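Local coordinates for prokaryotic transcription elongation factor GreA/GreB (Nitrosomonas europaea, PDB 2PN0), which probably binds RNA polymerase, and perhaps DNA, in the manner of the transcription elongation factors GreA and GreB, at residues Thr62-Val67 against Arg123-Thr128; Gly107-Trp112 against Val119-Ile124; Val79-Val84 against Ser92-Val97. All coordinates share one frame; numbering follows the deposited sequence. Where two conformers were deposited one is given.

Contact 1. Residues Thr62-Val67 against Arg123-Thr128; sequences TVRFRV and RIVEVT
Arg123 faces Arg66 in an antiparallel strand pair, interrupted by a classic beta bulge, whose N-to-C directions make 141°, a marked twist from exact antiparallel. The two arginines exchange backbone hydrogen bonds, while the Arg123 guanidinium turns to Glu109. Ile124 joins Val63 and Phe65 on the buried face of the sheet: CG2 lies 3.6 Å from Val63 CG1, and CG1, set beside its own backbone N (chi1 -64°), comes 3.8 Å from Phe65 CE1. With an alanine here, the CG1 and CG2 contacts to Val63 and Phe65 would be gone, and a gap would probably open beside the phenyl ring. Val125 is the extra residue of the bulge. Its N gives a 2.7 Å bond to Arg64 O, which Glu126 N reaches only weakly. The valine's two methyls fork between arginines, CG2 packing 3.5 Å from Arg64 CB and CG1 lying over one face of the Arg66 guanidinium, 3.5 Å from NH1. Glu126 O takes an almost straight bond (175°) from Arg64 N, and Val127 sends its CA-H toward Thr62 O. Thr128 closes the pairing: its O accepts Thr62 N at 2.6 Å, and its OG1 is hydrogen-bonded to a water at 2.8 Å.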
loop_
_atom_site.group_PDB
_atom_site.type_symbol
_atom_site.label_atom_id
_atom_site.label_comp_id
_atom_site.label_asym_id
_atom_site.label_seq_id
_atom_site.Cartn_x
_atom_site.Cartn_y
_atom_site.Cartn_z
ATOM N N THR A 62 -16.185 -1.835 1.254
ATOM C CA THR A 62 -15.366 -2.437 2.319
ATOM C C THR A 62 -15.066 -3.875 1.916
ATOM O O THR A 62 -15.999 -4.627 1.593
ATOM C CB THR A 62 -16.092 -2.381 3.690
ATOM O OG1 THR A 62 -16.206 -1.014 4.067
ATOM C CG2 THR A 62 -15.296 -3.103 4.769
ATOM N N VAL A 63 -13.775 -4.211 1.882
ATOM C CA VAL A 63 -13.312 -5.514 1.454
ATOM C C VAL A 63 -12.857 -6.273 2.689
ATOM O O VAL A 63 -12.021 -5.791 3.455
ATOM C CB VAL A 63 -12.168 -5.363 0.406
ATOM C CG1 VAL A 63 -11.735 -6.727 -0.159
ATOM C CG2 VAL A 63 -12.589 -4.418 -0.745
ATOM N N ARG A 64 -13.429 -7.465 2.884
ATOM C CA ARG A 64 -13.019 -8.357 3.974
ATOM C C ARG A 64 -12.059 -9.393 3.425
ATOM O O ARG A 64 -12.373 -10.023 2.417
ATOM C CB ARG A 64 -14.248 -9.058 4.562
ATOM C CG ARG A 64 -13.940 -9.937 5.730
ATOM C CD ARG A 64 -15.194 -10.133 6.520
ATOM N NE ARG A 64 -15.067 -11.030 7.646
ATOM C CZ ARG A 64 -14.423 -10.779 8.794
ATOM N NH1 ARG A 64 -13.751 -9.647 8.988
ATOM N NH2 ARG A 64 -14.436 -11.698 9.763
ATOM N N PHE A 65 -10.910 -9.561 4.076
ATOM C CA PHE A 65 -9.869 -10.463 3.617
ATOM C C PHE A 65 -9.587 -11.529 4.637
ATOM O O PHE A 65 -9.654 -11.260 5.845
ATOM C CB PHE A 65 -8.530 -9.723 3.495
ATOM C CG PHE A 65 -8.520 -8.614 2.501
ATOM C CD1 PHE A 65 -8.221 -8.867 1.156
ATOM C CD2 PHE A 65 -8.783 -7.299 2.917
ATOM C CE1 PHE A 65 -8.181 -7.839 0.224
ATOM C CE2 PHE A 65 -8.775 -6.230 1.978
ATOM C CZ PHE A 65 -8.449 -6.514 0.639
ATOM N N ARG A 66 -9.235 -12.735 4.178
ATOM C CA ARG A 66 -8.676 -13.749 5.072
ATOM C C ARG A 66 -7.235 -14.036 4.650
ATOM O O ARG A 66 -6.958 -14.213 3.457
ATOM C CB ARG A 66 -9.489 -15.052 5.089
ATOM C CG ARG A 66 -9.110 -15.971 6.270
ATOM C CD ARG A 66 -9.793 -17.347 6.266
ATOM N NE ARG A 66 -11.258 -17.274 6.355
ATOM C CZ ARG A 66 -12.081 -17.435 5.315
ATOM N NH1 ARG A 66 -11.586 -17.669 4.095
ATOM N NH2 ARG A 66 -13.400 -17.352 5.488
ATOM N N VAL A 67 -6.333 -14.054 5.622
ATOM C CA VAL A 67 -4.948 -14.396 5.334
ATOM C C VAL A 67 -4.875 -15.907 5.167
ATOM O O VAL A 67 -5.456 -16.675 5.960
ATOM C CB VAL A 67 -3.985 -13.919 6.438
ATOM C CG1 VAL A 67 -4.135 -12.415 6.664
ATOM C CG2 VAL A 67 -4.255 -14.648 7.699
ATOM N N ARG A 123 -7.295 -13.699 0.622
ATOM C CA ARG A 123 -8.402 -13.857 -0.290
ATOM C C ARG A 123 -9.499 -12.909 0.121
ATOM O O ARG A 123 -9.748 -12.728 1.306
ATOM C CB ARG A 123 -8.936 -15.301 -0.209
ATOM C CG ARG A 123 -10.136 -15.579 -1.115
ATOM C CD ARG A 123 -10.719 -16.971 -0.784
ATOM N NE ARG A 123 -9.744 -18.026 -1.066
ATOM C CZ ARG A 123 -9.927 -19.310 -0.751
ATOM N NH1 ARG A 123 -11.043 -19.679 -0.113
ATOM N NH2 ARG A 123 -8.995 -20.222 -1.054
ATOM N N ILE A 124 -10.185 -12.339 -0.861
ATOM C CA ILE A 124 -11.316 -11.493 -0.560
ATOM C C ILE A 124 -12.495 -12.368 -0.189
ATOM O O ILE A 124 -12.993 -13.141 -1.019
ATOM C CB ILE A 124 -11.705 -10.594 -1.757
ATOM C CG1 ILE A 124 -10.550 -9.607 -2.092
ATOM C CG2 ILE A 124 -13.055 -9.868 -1.450
ATOM C CD1 ILE A 124 -10.732 -8.833 -3.375
ATOM N N VAL A 125 -12.919 -12.262 1.071
ATOM C CA VAL A 125 -13.970 -13.132 1.587
ATOM C C VAL A 125 -15.367 -12.519 1.387
ATOM O O VAL A 125 -16.367 -13.265 1.207
ATOM C CB VAL A 125 -13.705 -13.603 3.059
ATOM C CG1 VAL A 125 -12.448 -14.421 3.129
ATOM C CG2 VAL A 125 -13.624 -12.480 3.994
ATOM N N GLU A 126 -15.430 -11.191 1.349
ATOM C CA GLU A 126 -16.707 -10.455 1.236
ATOM C C GLU A 126 -16.464 -9.031 0.795
ATOM O O GLU A 126 -15.445 -8.428 1.139
ATOM C CB GLU A 126 -17.419 -10.430 2.596
ATOM C CG GLU A 126 -18.875 -9.927 2.541
ATOM C CD GLU A 126 -19.623 -10.060 3.843
ATOM O OE1 GLU A 126 -19.036 -10.480 4.873
ATOM O OE2 GLU A 126 -20.821 -9.707 3.830
ATOM N N VAL A 127 -17.417 -8.495 0.042
ATOM C CA VAL A 127 -17.397 -7.083 -0.369
ATOM C C VAL A 127 -18.711 -6.467 0.123
ATOM O O VAL A 127 -19.755 -7.071 -0.041
ATOM C CB VAL A 127 -17.292 -6.998 -1.893
ATOM C CG1 VAL A 127 -17.358 -5.555 -2.349
ATOM C CG2 VAL A 127 -15.965 -7.641 -2.372
ATOM N N THR A 128 -18.656 -5.291 0.746
ATOM C CA THR A 128 -19.854 -4.644 1.269
ATOM C C THR A 128 -19.778 -3.158 0.942
ATOM O O THR A 128 -18.717 -2.558 0.995
ATOM C CB THR A 128 -19.951 -4.823 2.784
ATOM O OG1 THR A 128 -18.732 -4.368 3.381
ATOM C CG2 THR A 128 -20.165 -6.293 3.146
HETATM O O HOH W 1 -17.074 -6.656 3.420
#

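Contact 2. Residues Gly107-Trp112 against Val119-Ile124; sequences GDEIEW and VLRVRI
The axes of antiparallel strands 109-112 and 119-124 come within 4.6 Å, with Ile110-Val122 and Trp112-Leu120 as the hydrogen-bonded pairs of a beta hairpin. Backbone bonds from Gly107 N to Ile124 O and from Ile124 N to Asp108 O carry the pairing past the strand start. One face of the hairpin is charged. Arg123 grips Glu109 side-on: NE meets the anti lone pair of Glu109 OE2 at 2.9 Å, while NH2 approaches the same oxygen nearly along its C-O axis. The two groups are almost coplanar, 15° apart. The other oxygen, Glu109 OE1, takes a longer bond of 3.3 Å from Arg121 NH2, whose guanidinium stands nearly upright to the carboxylate and has Glu109 CB over one face. Arg121 NH1 then reaches Glu111 OE1 at 3.0 Å, coming from above that carboxylate's plane.

On the other face, Trp112 holds CG between its backbone N and carbonyl carbon (chi1 63°), which lays the indole alongside Leu120, with Leu120 CD2 3.7 Å from Trp112 NE1. The Val122 side chain crosses that of Trp112 at about a right angle and brings CG2 to 3.8 Å from Trp112 CZ3. Pro96 of the second subunit packs on Trp112. The hairpin is thus two-sided: an apolar face turned to the core and the partner chain, and a ladder of two glutamates and two arginines whose charges probably balance one another.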
loop_
_atom_site.group_PDB
_atom_site.type_symbol
_atom_site.label_atom_id
_atom_site.label_comp_id
_atom_site.label_asym_id
_atom_site.label_seq_id
_atom_site.Cartn_x
_atom_site.Cartn_y
_atom_site.Cartn_z
ATOM N N GLY A 107 -13.568 -13.554 -3.727
ATOM C CA GLY A 107 -12.897 -14.776 -4.116
ATOM C C GLY A 107 -11.497 -14.567 -4.682
ATOM O O GLY A 107 -10.699 -15.523 -4.683
ATOM N N ASP A 108 -11.203 -13.339 -5.158
ATOM C CA ASP A 108 -9.919 -13.032 -5.780
ATOM C C ASP A 108 -8.836 -13.054 -4.719
ATOM O O ASP A 108 -9.091 -12.736 -3.544
ATOM C CB ASP A 108 -9.907 -11.661 -6.465
ATOM C CG ASP A 108 -10.593 -11.670 -7.801
ATOM O OD1 ASP A 108 -10.963 -12.777 -8.280
ATOM O OD2 ASP A 108 -10.797 -10.560 -8.359
ATOM N N GLU A 109 -7.649 -13.480 -5.112
ATOM C CA GLU A 109 -6.511 -13.471 -4.179
ATOM C C GLU A 109 -5.442 -12.458 -4.609
ATOM O O GLU A 109 -5.165 -12.281 -5.807
ATOM C CB GLU A 109 -5.939 -14.905 -4.045
ATOM C CG GLU A 109 -6.943 -15.818 -3.295
ATOM C CD GLU A 109 -6.567 -17.314 -3.238
ATOM O OE1 GLU A 109 -5.633 -17.767 -3.935
ATOM O OE2 GLU A 109 -7.233 -18.010 -2.435
ATOM N N ILE A 110 -4.851 -11.771 -3.635
ATOM C CA ILE A 110 -3.734 -10.882 -3.959
ATOM C C ILE A 110 -2.751 -11.055 -2.838
ATOM O O ILE A 110 -3.059 -11.699 -1.823
ATOM C CB ILE A 110 -4.143 -9.377 -4.106
ATOM C CG1 ILE A 110 -4.915 -8.886 -2.891
ATOM C CG2 ILE A 110 -4.915 -9.153 -5.428
ATOM C CD1 ILE A 110 -5.206 -7.312 -3.021
ATOM N N GLU A 111 -1.576 -10.485 -3.012
ATOM C CA GLU A 111 -0.559 -10.612 -1.990
ATOM C C GLU A 111 0.299 -9.343 -1.936
ATOM O O GLU A 111 0.417 -8.594 -2.931
ATOM C CB GLU A 111 0.294 -11.886 -2.225
ATOM C CG GLU A 111 1.141 -11.828 -3.455
ATOM C CD GLU A 111 1.808 -13.166 -3.773
ATOM O OE1 GLU A 111 1.278 -14.267 -3.417
ATOM O OE2 GLU A 111 2.852 -13.076 -4.410
ATOM N N TRP A 112 0.892 -9.098 -0.780
ATOM C CA TRP A 112 1.777 -7.957 -0.664
ATOM C C TRP A 112 2.838 -8.274 0.363
ATOM O O TRP A 112 2.757 -9.319 1.050
ATOM C CB TRP A 112 1.014 -6.661 -0.402
ATOM C CG TRP A 112 0.221 -6.574 0.881
ATOM C CD1 TRP A 112 0.720 -6.320 2.157
ATOM C CD2 TRP A 112 -1.202 -6.708 1.024
ATOM N NE1 TRP A 112 -0.340 -6.292 3.068
ATOM C CE2 TRP A 112 -1.513 -6.503 2.394
ATOM C CE3 TRP A 112 -2.254 -6.947 0.118
ATOM C CZ2 TRP A 112 -2.853 -6.554 2.901
ATOM C CZ3 TRP A 112 -3.618 -6.980 0.630
ATOM C CH2 TRP A 112 -3.878 -6.767 1.992
ATOM N N VAL A 119 5.612 -13.042 1.843
ATOM C CA VAL A 119 4.425 -12.405 1.323
ATOM C C VAL A 119 3.237 -12.732 2.191
ATOM O O VAL A 119 3.147 -13.846 2.768
ATOM C CB VAL A 119 4.100 -12.773 -0.137
ATOM C CG1 VAL A 119 5.191 -12.261 -1.065
ATOM C CG2 VAL A 119 3.944 -14.271 -0.286
ATOM N N LEU A 120 2.362 -11.749 2.312
ATOM C CA LEU A 120 1.069 -11.945 2.923
ATOM C C LEU A 120 0.134 -12.215 1.765
ATOM O O LEU A 120 -0.119 -11.332 0.934
ATOM C CB LEU A 120 0.627 -10.680 3.647
ATOM C CG LEU A 120 -0.770 -10.803 4.255
ATOM C CD1 LEU A 120 -0.758 -11.890 5.365
ATOM C CD2 LEU A 120 -1.188 -9.486 4.800
ATOM N N ARG A 121 -0.391 -13.433 1.695
ATOM C CA ARG A 121 -1.352 -13.761 0.643
ATOM C C ARG A 121 -2.792 -13.862 1.224
ATOM O O ARG A 121 -3.033 -14.610 2.190
ATOM C CB ARG A 121 -0.990 -15.083 -0.054
ATOM C CG ARG A 121 -1.916 -15.377 -1.267
ATOM C CD ARG A 121 -1.340 -16.535 -2.099
ATOM N NE ARG A 121 -2.153 -16.835 -3.275
ATOM C CZ ARG A 121 -2.158 -16.131 -4.412
ATOM N NH1 ARG A 121 -1.392 -15.047 -4.563
ATOM N NH2 ARG A 121 -2.988 -16.499 -5.399
ATOM N N VAL A 122 -3.720 -13.119 0.641
ATOM C CA VAL A 122 -5.061 -12.976 1.223
ATOM C C VAL A 122 -6.114 -13.261 0.165
ATOM O O VAL A 122 -5.860 -13.089 -1.032
ATOM C CB VAL A 122 -5.305 -11.571 1.817
ATOM C CG1 VAL A 122 -4.370 -11.331 3.039
ATOM C CG2 VAL A 122 -5.099 -10.425 0.746
ATOM N N ARG A 123 -7.295 -13.699 0.622
ATOM C CA ARG A 123 -8.402 -13.857 -0.290
ATOM C C ARG A 123 -9.499 -12.909 0.121
ATOM O O ARG A 123 -9.748 -12.728 1.306
ATOM C CB ARG A 123 -8.936 -15.301 -0.209
ATOM C CG ARG A 123 -10.136 -15.579 -1.115
ATOM C CD ARG A 123 -10.719 -16.971 -0.784
ATOM N NE ARG A 123 -9.744 -18.026 -1.066
ATOM C CZ ARG A 123 -9.927 -19.310 -0.751
ATOM N NH1 ARG A 123 -11.043 -19.679 -0.113
ATOM N NH2 ARG A 123 -8.995 -20.222 -1.054
ATOM N N ILE A 124 -10.185 -12.339 -0.861
ATOM C CA ILE A 124 -11.316 -11.493 -0.560
ATOM C C ILE A 124 -12.495 -12.368 -0.189
ATOM O O ILE A 124 -12.993 -13.141 -1.019
ATOM C CB ILE A 124 -11.705 -10.594 -1.757
ATOM C CG1 ILE A 124 -10.550 -9.607 -2.092
ATOM C CG2 ILE A 124 -13.055 -9.868 -1.450
ATOM C CD1 ILE A 124 -10.732 -8.833 -3.375
#

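Contact 3. Residues Val79-Val84 against Ser92-Val97; sequences VYPKDV and SILAPV
The puckered pyrrolidine ring of Pro81 (C-gamma exo) is the ring that touches across this contact. Its CG meets Leu94 CD1 at 3.7 Å, with the leucine side chain crossing the proline at about a right angle, and the same CG lies 3.9 Å from Ser92 OG. CD, next to it on the ring, makes a looser contact of 4.3 Å with Ile93 CG2. Leu22 of helix 13-25 also packs on Pro81, and Thr86 of the second subunit touches it, so the proline sits where the second subunit comes up against this chain. The flat ring of neighbouring Tyr80 turns instead to helix 13-25, in a cation-pi contact with Arg18 and a hydrogen bond between OH and Asp15.

Beside this packing stands one backbone bond: Ile93 N donates to Val79 O at 3.0 Å. Ser92 brings its CA-H to the same carbonyl oxygen. Val84, which follows the 3-10 turn 81-83, comes back to rest its CG1 on Ser92 CB at 3.8 Å, so the serine's CB and OG meet different residues of 79-84. Ser92 holds OG anti to its N (chi1 177°), and from there OG accepts Leu94 N in a 2.9 Å bond. It overlaps the type I beta turn from Ser92 to Ala95, in which Ser92 O accepts Ala95 N. Together they probably hold the bend at which Leu94 meets Pro81.

Val79 and Ser92 form the last bridge of the short parallel pair 77-79 and 90-92, where one strand runs out into a 3-10 turn and the other into an ST turn, within the GreA/GreB C-terminal region of the FKBP clan.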
loop_
_atom_site.group_PDB
_atom_site.type_symbol
_atom_site.label_atom_id
_atom_site.label_comp_id
_atom_site.label_asym_id
_atom_site.label_seq_id
_atom_site.Cartn_x
_atom_site.Cartn_y
_atom_site.Cartn_z
ATOM N N VAL A 79 -10.977 4.011 -0.561
ATOM C CA VAL A 79 -11.543 5.366 -0.512
ATOM C C VAL A 79 -10.800 6.352 -1.400
ATOM O O VAL A 79 -9.653 6.120 -1.818
ATOM C CB VAL A 79 -11.519 5.927 0.942
ATOM C CG1 VAL A 79 -12.426 5.086 1.854
ATOM C CG2 VAL A 79 -10.068 5.953 1.442
ATOM N N TYR A 80 -11.465 7.494 -1.666
ATOM C CA TYR A 80 -10.776 8.644 -2.239
ATOM C C TYR A 80 -9.826 9.261 -1.207
ATOM O O TYR A 80 -10.006 9.013 -0.020
ATOM C CB TYR A 80 -11.807 9.677 -2.693
ATOM C CG TYR A 80 -12.582 9.210 -3.909
ATOM C CD1 TYR A 80 -12.017 9.273 -5.191
ATOM C CD2 TYR A 80 -13.868 8.696 -3.782
ATOM C CE1 TYR A 80 -12.737 8.836 -6.322
ATOM C CE2 TYR A 80 -14.579 8.252 -4.893
ATOM C CZ TYR A 80 -14.010 8.338 -6.157
ATOM O OH TYR A 80 -14.719 7.925 -7.271
ATOM N N PRO A 81 -8.793 9.998 -1.665
ATOM C CA PRO A 81 -7.832 10.601 -0.718
ATOM C C PRO A 81 -8.481 11.353 0.460
ATOM O O PRO A 81 -8.003 11.210 1.589
ATOM C CB PRO A 81 -6.990 11.512 -1.605
ATOM C CG PRO A 81 -6.940 10.763 -2.902
ATOM C CD PRO A 81 -8.374 10.236 -3.061
ATOM N N LYS A 82 -9.578 12.087 0.211
ATOM C CA LYS A 82 -10.268 12.849 1.276
ATOM C C LYS A 82 -10.649 11.984 2.493
ATOM O O LYS A 82 -10.777 12.503 3.609
ATOM C CB LYS A 82 -11.507 13.561 0.723
ATOM C CG LYS A 82 -12.575 12.648 0.179
ATOM C CD LYS A 82 -13.660 13.450 -0.554
ATOM C CE LYS A 82 -14.409 12.589 -1.563
ATOM N NZ LYS A 82 -15.128 11.438 -0.965
ATOM N N ASP A 83 -10.798 10.669 2.289
ATOM C CA ASP A 83 -11.383 9.824 3.325
ATOM C C ASP A 83 -10.459 8.858 4.043
ATOM O O ASP A 83 -10.917 8.066 4.889
ATOM C CB ASP A 83 -12.597 9.101 2.769
ATOM C CG ASP A 83 -13.713 10.048 2.442
ATOM O OD1 ASP A 83 -13.997 10.942 3.292
ATOM O OD2 ASP A 83 -14.321 9.907 1.362
ATOM N N VAL A 84 -9.169 8.900 3.759
ATOM C CA VAL A 84 -8.303 8.031 4.544
ATOM C C VAL A 84 -8.234 8.623 5.948
ATOM O O VAL A 84 -8.430 9.826 6.134
ATOM C CB VAL A 84 -6.913 7.705 3.889
ATOM C CG1 VAL A 84 -6.961 7.887 2.353
ATOM C CG2 VAL A 84 -5.774 8.477 4.525
ATOM N N SER A 92 -6.330 4.384 0.369
ATOM C CA SER A 92 -6.548 5.245 -0.811
ATOM C C SER A 92 -6.445 4.471 -2.131
ATOM O O SER A 92 -5.562 3.614 -2.294
ATOM C CB SER A 92 -5.543 6.419 -0.825
ATOM O OG SER A 92 -5.667 7.236 -1.975
ATOM N N ILE A 93 -7.249 4.889 -3.099
ATOM C CA ILE A 93 -7.097 4.457 -4.484
ATOM C C ILE A 93 -5.707 4.787 -5.039
ATOM O O ILE A 93 -5.267 4.139 -5.990
ATOM C CB ILE A 93 -8.231 5.073 -5.370
ATOM C CG1 ILE A 93 -8.234 4.498 -6.788
ATOM C CG2 ILE A 93 -8.188 6.613 -5.348
ATOM C CD1 ILE A 93 -8.397 2.975 -6.891
ATOM N N LEU A 94 -5.016 5.757 -4.440
ATOM C CA LEU A 94 -3.631 6.153 -4.903
ATOM C C LEU A 94 -2.521 5.301 -4.290
ATOM O O LEU A 94 -1.383 5.362 -4.748
ATOM C CB LEU A 94 -3.327 7.639 -4.620
ATOM C CG LEU A 94 -4.395 8.614 -5.128
ATOM C CD1 LEU A 94 -3.850 10.020 -4.867
ATOM C CD2 LEU A 94 -4.653 8.408 -6.598
ATOM N N ALA A 95 -2.847 4.526 -3.260
ATOM C CA ALA A 95 -1.800 3.827 -2.489
ATOM C C ALA A 95 -1.468 2.456 -3.102
ATOM O O ALA A 95 -2.366 1.803 -3.681
ATOM C CB ALA A 95 -2.221 3.653 -1.036
ATOM N N PRO A 96 -0.220 1.976 -2.919
ATOM C CA PRO A 96 0.068 0.581 -3.225
ATOM C C PRO A 96 -1.019 -0.313 -2.587
ATOM O O PRO A 96 -1.484 -0.052 -1.443
ATOM C CB PRO A 96 1.421 0.338 -2.556
ATOM C CG PRO A 96 2.113 1.705 -2.672
ATOM C CD PRO A 96 0.977 2.710 -2.453
ATOM N N VAL A 97 -1.415 -1.319 -3.341
ATOM C CA VAL A 97 -2.546 -2.234 -2.982
ATOM C C VAL A 97 -3.887 -1.590 -3.261
ATOM O O VAL A 97 -4.676 -2.154 -4.031
ATOM C CB VAL A 97 -2.497 -2.851 -1.552
ATOM C CG1 VAL A 97 -3.702 -3.805 -1.371
ATOM C CG2 VAL A 97 -1.205 -3.648 -1.375
#

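In the fold
After the N-terminal helices 13-25 and 34-42, strand 62-67 is the first segment of these contacts, but its partner 123-128 arrives only at the end of the modelled chain, so contact 1 closes a long loop that holds contact 3 and the start of contact 2, which ends on the same strand. Within it, contact 3 closes first, bringing 92-97 back to 79-84; contact 2 follows in series as a beta hairpin. Contacts 1 and 2 share Arg123 and Ile124 on strand 119-128, the middle strand of the three-stranded antiparallel sheet, and touch where Phe65 CD1 meets Val122 CG2. Contact 3 reaches contact 2 where Val97 packs on Trp112. Contacts 2 and 3 both meet the second subunit.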